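Local coordinates for Dye-decolorizing peroxidase (Irpex lacteus, PDB 7D8M), which probably uses heme b to reduce peroxides while oxidising dyes and other substrates, at residues Arg136-Leu139 against Asn140-Gly144. Residues are numbered along the deposited sequence; the frame is centred on the assembly and turned at random.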
# COMPACT_ATOMS: atom_id res chain seq x y z
N ARG A 136 -18.68 11.24 8.21
CA ARG A 136 -19.40 9.97 8.17
C ARG A 136 -20.87 10.17 8.53
O ARG A 136 -21.77 9.67 7.83
CB ARG A 136 -18.75 8.96 9.11
CG ARG A 136 -19.26 7.53 8.99
CD ARG A 136 -20.23 7.11 10.09
NE ARG A 136 -20.06 7.79 11.37
CZ ARG A 136 -19.35 7.33 12.40
NH1 ARG A 136 -18.69 6.19 12.30
NH2 ARG A 136 -19.28 8.03 13.52
N ASP A 137 -21.14 10.87 9.63
CA ASP A 137 -22.52 11.10 10.05
C ASP A 137 -23.29 11.84 8.96
O ASP A 137 -24.46 11.52 8.69
CB ASP A 137 -22.56 11.91 11.35
CG ASP A 137 -22.12 11.11 12.56
OD1 ASP A 137 -21.99 9.87 12.49
OD2 ASP A 137 -21.90 11.74 13.62
N ASP A 138 -22.64 12.81 8.31
CA ASP A 138 -23.28 13.55 7.22
C ASP A 138 -23.63 12.63 6.06
O ASP A 138 -24.72 12.74 5.48
CB ASP A 138 -22.37 14.68 6.76
CG ASP A 138 -22.91 15.41 5.56
OD1 ASP A 138 -24.09 15.85 5.62
OD2 ASP A 138 -22.18 15.57 4.55
N LEU A 139 -22.72 11.72 5.70
CA LEU A 139 -23.03 10.76 4.65
C LEU A 139 -24.21 9.88 5.06
O LEU A 139 -25.12 9.64 4.26
CB LEU A 139 -21.79 9.91 4.32
CG LEU A 139 -20.62 10.58 3.60
CD1 LEU A 139 -19.34 9.69 3.59
CD2 LEU A 139 -21.00 10.96 2.19
N ASN A 140 -24.22 9.42 6.31
CA ASN A 140 -25.33 8.60 6.78
C ASN A 140 -26.65 9.34 6.68
O ASN A 140 -27.67 8.75 6.31
CB ASN A 140 -25.08 8.18 8.23
CG ASN A 140 -24.42 6.82 8.35
OD1 ASN A 140 -24.56 5.97 7.46
ND2 ASN A 140 -23.69 6.61 9.44
N ALA A 141 -26.65 10.63 7.00
CA ALA A 141 -27.89 11.41 6.99
C ALA A 141 -28.42 11.58 5.57
O ALA A 141 -29.62 11.45 5.34
CB ALA A 141 -27.66 12.78 7.64
N LYS A 142 -27.52 11.84 4.61
CA LYS A 142 -27.93 12.09 3.24
C LYS A 142 -28.33 10.81 2.53
O LYS A 142 -29.33 10.79 1.80
CB LYS A 142 -26.81 12.79 2.46
CG LYS A 142 -26.38 14.13 3.00
CD LYS A 142 -25.53 14.85 1.97
CE LYS A 142 -24.72 15.99 2.56
NZ LYS A 142 -25.57 17.01 3.21
N PHE A 143 -27.57 9.72 2.71
CA PHE A 143 -27.95 8.47 2.04
C PHE A 143 -29.16 7.84 2.70
O PHE A 143 -30.00 7.24 2.01
CB PHE A 143 -26.76 7.49 2.04
CG PHE A 143 -25.73 7.80 0.99
CD1 PHE A 143 -26.07 7.83 -0.35
CD2 PHE A 143 -24.42 8.08 1.35
CE1 PHE A 143 -25.13 8.12 -1.33
CE2 PHE A 143 -23.47 8.37 0.39
CZ PHE A 143 -23.82 8.39 -0.95
N GLY A 144 -29.28 7.96 4.02
CA GLY A 144 -30.39 7.30 4.70
C GLY A 144 -30.39 5.81 4.44
O GLY A 144 -29.35 5.14 4.53
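Asp138 and Lys142 form a salt bridge one turn apart on the helix. Asp138 OD1 and Lys142 NZ are 3.1 Å apart, and the hydrogen bond within this pair is weak. CG of Asp138 is anti to the backbone N (chi1 175°), putting the carboxylate where Lys142 passes. The Lys142 chain runs extended and then bends at its last torsion, which turns the ammonium toward the carboxylate. The Lys142 CE methylene lies in front of both carboxylate oxygens, 3.1 Å from Asp138 OD1 and 3.3 Å from OD2.

Four i to i+4 backbone bonds tie the two segments together. The first runs from Asn140 N to Arg136 O (2.9 Å) and the last from Phe143 N to Leu139 O (2.9 Å). The Asn140 amide lies beside the Arg136 side chain, with ND2 3.6 Å from CD of Arg136. The amide and guanidinium planes are only 10° apart. The guanidinium itself is held by Asp137 through NE and by Asp152 through NH1.

On the buried side, Leu139 and Phe143 point the same way. Leu139 CD2 meets Phe143 CE2 at 4.0 Å. Leu139 reaches Phe122 and Ile124 of strand 120-126, while the Phe143 ring stacks on Phe38. Gly144 leaves the helix with positive phi (58°). The arrangement is the C-terminal end of an amphipathic helix, 129-143, packed on the antiparallel sheet of the ferredoxin-like DyP domain, away from the heme.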